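Local coordinates for protein aminotransferase (Neisseria meningitidis Z2491, PDB 3JTX) that probably transfers amino groups between amino acids and keto acids, using pyridoxal phosphate carried as a Schiff base on a lysine, at residues V47-L56 with P281-D292. Sequence-based numbering, arbitrary orientation.
Sequences VITDALTASL and PVQRASIAAWDD
L52 is worth following outward from its backbone, because each of its side-chain atoms finds something on helix 280-291. CB lies against the methyl of A285, CB to CB 3.8 Å, where the two backbones are also nearest. CG then passes over the carbonyl of P281, 3.7 Å from CG to that O. There the side chain forks: CD1 stays beside A285 CB, while CD2 rests on P281 CB, the leucine side chain crossing that of the proline at about a right angle. Small residues let the helices run this close: their axes come within 7.6 Å, broadly antiparallel at 149°, and A51 CB meets A288 CB at 3.5 Å. In a chain of the class I and II aminotransferase family, with a seven-stranded mixed sheet at its centre, this pairing packs helix 46-54, early in the chain, against helix 280-291, which comes much later in the sequence. One turn before L52, I48 sends its two branches to different alanines. CG2 sits against A285, and the longer branch, with CG1 beside the backbone N (chi1 -60°) and the chain extended beyond it, lays CD1 3.6 Å from A289 CB. At the far end of helix 46-54, S55 OG rests 3.4 Å from P281 CA and close to R284 CB; it also lies 3.0 Å from the carbonyl oxygens of both A51 and L52 in the preceding turn. The aliphatic root of R284 packs on S55, but its chain bends at chi2 (-83°) and carries the guanidinium away to salt bridges with E58 and E70. L56 reaches the same proline with CD2, its side chain also roughly at right angles to that of P281, and from the second subunit another L56 packs on L52.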
loop_
_atom_site.group_PDB
_atom_site.type_symbol
_atom_site.label_atom_id
_atom_site.label_comp_id
_atom_site.label_asym_id
_atom_site.label_seq_id
_atom_site.Cartn_x
_atom_site.Cartn_y
_atom_site.Cartn_z
ATOM N N VAL A 47 -16.377 -14.945 -12.470
ATOM C CA VAL A 47 -17.152 -13.704 -12.341
ATOM C C VAL A 47 -16.237 -12.496 -12.019
ATOM O O VAL A 47 -16.476 -11.387 -12.492
ATOM C CB VAL A 47 -18.298 -13.817 -11.297
ATOM C CG1 VAL A 47 -17.767 -13.962 -9.868
ATOM C CG2 VAL A 47 -19.219 -12.616 -11.396
ATOM N N ILE A 48 -15.183 -12.737 -11.242
ATOM C CA ILE A 48 -14.232 -11.697 -10.861
ATOM C C ILE A 48 -13.257 -11.390 -12.018
ATOM O O ILE A 48 -13.032 -10.219 -12.364
ATOM C CB ILE A 48 -13.456 -12.086 -9.570
ATOM C CG1 ILE A 48 -14.422 -12.294 -8.393
ATOM C CG2 ILE A 48 -12.405 -11.014 -9.198
ATOM C CD1 ILE A 48 -13.738 -12.730 -7.053
ATOM N N THR A 49 -12.689 -12.434 -12.625
ATOM C CA THR A 49 -11.683 -12.228 -13.666
ATOM C C THR A 49 -12.314 -11.611 -14.912
ATOM O O THR A 49 -11.710 -10.756 -15.547
ATOM C CB THR A 49 -10.889 -13.525 -13.993
ATOM O OG1 THR A 49 -11.791 -14.567 -14.347
ATOM C CG2 THR A 49 -10.080 -13.981 -12.786
ATOM N N ASP A 50 -13.554 -11.997 -15.216
ATOM C CA ASP A 50 -14.322 -11.369 -16.287
ATOM C C ASP A 50 -14.454 -9.844 -16.130
ATOM O O ASP A 50 -14.248 -9.111 -17.097
ATOM C CB ASP A 50 -15.746 -11.949 -16.351
ATOM C CG ASP A 50 -15.829 -13.278 -17.093
ATOM O OD1 ASP A 50 -14.828 -13.710 -17.704
ATOM O OD2 ASP A 50 -16.930 -13.882 -17.073
ATOM N N ALA A 51 -14.823 -9.394 -14.925
ATOM C CA ALA A 51 -15.033 -7.960 -14.634
ATOM C C ALA A 51 -13.726 -7.164 -14.710
ATOM O O ALA A 51 -13.705 -6.020 -15.190
ATOM C CB ALA A 51 -15.675 -7.776 -13.248
ATOM N N LEU A 52 -12.650 -7.753 -14.198
ATOM C CA LEU A 52 -11.317 -7.153 -14.295
ATOM C C LEU A 52 -10.913 -6.942 -15.762
ATOM O O LEU A 52 -10.662 -5.807 -16.172
ATOM C CB LEU A 52 -10.277 -7.999 -13.542
ATOM C CG LEU A 52 -9.132 -7.211 -12.873
ATOM C CD1 LEU A 52 -8.423 -8.051 -11.828
ATOM C CD2 LEU A 52 -8.151 -6.655 -13.852
ATOM N N THR A 53 -10.899 -8.013 -16.564
ATOM C CA THR A 53 -10.566 -7.906 -17.993
ATOM C C THR A 53 -11.398 -6.871 -18.750
ATOM O O THR A 53 -10.852 -6.104 -19.574
ATOM C CB THR A 53 -10.658 -9.278 -18.694
ATOM O OG1 THR A 53 -9.583 -10.091 -18.225
ATOM C CG2 THR A 53 -10.560 -9.169 -20.231
ATOM N N ALA A 54 -12.704 -6.846 -18.477
ATOM C CA ALA A 54 -13.625 -5.950 -19.167
ATOM C C ALA A 54 -13.303 -4.472 -18.919
ATOM O O ALA A 54 -13.667 -3.620 -19.719
ATOM C CB ALA A 54 -15.056 -6.243 -18.757
ATOM N N SER A 55 -12.598 -4.168 -17.832
ATOM C CA SER A 55 -12.394 -2.782 -17.432
ATOM C C SER A 55 -10.950 -2.306 -17.567
ATOM O O SER A 55 -10.604 -1.233 -17.098
ATOM C CB SER A 55 -12.877 -2.612 -16.000
ATOM O OG SER A 55 -12.166 -3.470 -15.133
ATOM N N LEU A 56 -10.108 -3.090 -18.225
ATOM C CA LEU A 56 -8.645 -2.798 -18.224
ATOM C C LEU A 56 -8.264 -1.470 -18.911
ATOM O O LEU A 56 -7.214 -0.908 -18.594
ATOM C CB LEU A 56 -7.839 -3.963 -18.827
ATOM C CG LEU A 56 -7.670 -5.167 -17.905
ATOM C CD1 LEU A 56 -6.974 -6.295 -18.644
ATOM C CD2 LEU A 56 -6.891 -4.807 -16.636
ATOM N N PRO A 281 -9.680 -0.984 -12.431
ATOM C CA PRO A 281 -10.046 -2.376 -12.773
ATOM C C PRO A 281 -10.136 -3.331 -11.579
ATOM O O PRO A 281 -10.984 -4.232 -11.582
ATOM C CB PRO A 281 -8.948 -2.798 -13.745
ATOM C CG PRO A 281 -8.551 -1.504 -14.417
ATOM C CD PRO A 281 -8.599 -0.481 -13.295
ATOM N N VAL A 282 -9.302 -3.138 -10.556
ATOM C CA VAL A 282 -9.435 -3.925 -9.324
ATOM C C VAL A 282 -10.720 -3.568 -8.561
ATOM O O VAL A 282 -11.389 -4.459 -8.004
ATOM C CB VAL A 282 -8.200 -3.771 -8.432
ATOM C CG1 VAL A 282 -8.395 -4.490 -7.105
ATOM C CG2 VAL A 282 -6.959 -4.324 -9.174
ATOM N N GLN A 283 -11.089 -2.286 -8.564
ATOM C CA GLN A 283 -12.370 -1.870 -8.017
ATOM C C GLN A 283 -13.556 -2.534 -8.740
ATOM O O GLN A 283 -14.511 -2.981 -8.102
ATOM C CB GLN A 283 -12.541 -0.355 -8.066
ATOM C CG GLN A 283 -11.555 0.434 -7.189
ATOM C CD GLN A 283 -11.988 1.886 -7.049
ATOM O OE1 GLN A 283 -13.138 2.163 -6.686
ATOM N NE2 GLN A 283 -11.065 2.820 -7.319
ATOM N N ARG A 284 -13.477 -2.607 -10.065
ATOM C CA ARG A 284 -14.534 -3.237 -10.856
ATOM C C ARG A 284 -14.661 -4.744 -10.545
ATOM O O ARG A 284 -15.768 -5.269 -10.391
ATOM C CB ARG A 284 -14.294 -3.031 -12.351
ATOM C CG ARG A 284 -14.204 -1.570 -12.782
ATOM C CD ARG A 284 -15.541 -0.932 -12.994
ATOM N NE ARG A 284 -15.378 0.460 -13.398
ATOM C CZ ARG A 284 -16.217 1.442 -13.098
ATOM N NH1 ARG A 284 -17.323 1.208 -12.389
ATOM N NH2 ARG A 284 -15.945 2.675 -13.498
ATOM N N ALA A 285 -13.522 -5.423 -10.499
ATOM C CA ALA A 285 -13.470 -6.841 -10.157
ATOM C C ALA A 285 -14.033 -7.058 -8.753
ATOM O O ALA A 285 -14.722 -8.051 -8.495
ATOM C CB ALA A 285 -12.021 -7.337 -10.250
ATOM N N SER A 286 -13.774 -6.105 -7.857
ATOM C CA SER A 286 -14.224 -6.191 -6.470
ATOM C C SER A 286 -15.730 -5.992 -6.338
ATOM O O SER A 286 -16.382 -6.710 -5.581
ATOM C CB SER A 286 -13.468 -5.180 -5.592
ATOM O OG SER A 286 -12.057 -5.407 -5.681
ATOM N N ILE A 287 -16.283 -5.035 -7.079
ATOM C CA ILE A 287 -17.741 -4.867 -7.158
ATOM C C ILE A 287 -18.397 -6.184 -7.594
ATOM O O ILE A 287 -19.342 -6.675 -6.947
ATOM C CB ILE A 287 -18.132 -3.732 -8.134
ATOM C CG1 ILE A 287 -17.762 -2.366 -7.553
ATOM C CG2 ILE A 287 -19.650 -3.751 -8.416
ATOM C CD1 ILE A 287 -17.729 -1.224 -8.591
ATOM N N ALA A 288 -17.866 -6.779 -8.661
ATOM C CA ALA A 288 -18.351 -8.075 -9.145
ATOM C C ALA A 288 -18.293 -9.145 -8.055
ATOM O O ALA A 288 -19.223 -9.948 -7.924
ATOM C CB ALA A 288 -17.555 -8.531 -10.377
ATOM N N ALA A 289 -17.204 -9.152 -7.290
ATOM C CA ALA A 289 -17.012 -10.104 -6.197
ATOM C C ALA A 289 -18.007 -9.924 -5.052
ATOM O O ALA A 289 -18.653 -10.878 -4.645
ATOM C CB ALA A 289 -15.561 -10.014 -5.653
ATOM N N TRP A 290 -18.118 -8.710 -4.520
ATOM C CA TRP A 290 -19.042 -8.438 -3.428
ATOM C C TRP A 290 -20.502 -8.631 -3.840
ATOM O O TRP A 290 -21.314 -9.041 -3.012
ATOM C CB TRP A 290 -18.828 -7.041 -2.825
ATOM C CG TRP A 290 -17.517 -6.860 -2.081
ATOM C CD1 TRP A 290 -16.488 -6.055 -2.440
ATOM C CD2 TRP A 290 -17.104 -7.514 -0.868
ATOM N NE1 TRP A 290 -15.461 -6.154 -1.533
ATOM C CE2 TRP A 290 -15.815 -7.044 -0.558
ATOM C CE3 TRP A 290 -17.697 -8.453 -0.023
ATOM C CZ2 TRP A 290 -15.104 -7.477 0.556
ATOM C CZ3 TRP A 290 -16.987 -8.877 1.101
ATOM C CH2 TRP A 290 -15.706 -8.380 1.378
ATOM N N ASP A 291 -20.828 -8.347 -5.103
ATOM C CA ASP A 291 -22.187 -8.500 -5.629
ATOM C C ASP A 291 -22.621 -9.958 -5.812
ATOM O O ASP A 291 -23.811 -10.240 -5.816
ATOM C CB ASP A 291 -22.342 -7.787 -7.000
ATOM C CG ASP A 291 -22.533 -6.283 -6.882
ATOM O OD1 ASP A 291 -22.726 -5.746 -5.767
ATOM O OD2 ASP A 291 -22.491 -5.611 -7.925
ATOM N N ASP A 292 -21.678 -10.869 -6.015
ATOM C CA ASP A 292 -22.006 -12.267 -6.290
ATOM C C ASP A 292 -21.855 -13.149 -5.057
ATOM O O ASP A 292 -20.842 -13.077 -4.356
ATOM C CB ASP A 292 -21.103 -12.826 -7.371
ATOM C CG ASP A 292 -21.472 -14.240 -7.750
ATOM O OD1 ASP A 292 -22.602 -14.423 -8.216
ATOM O OD2 ASP A 292 -20.659 -15.170 -7.556
#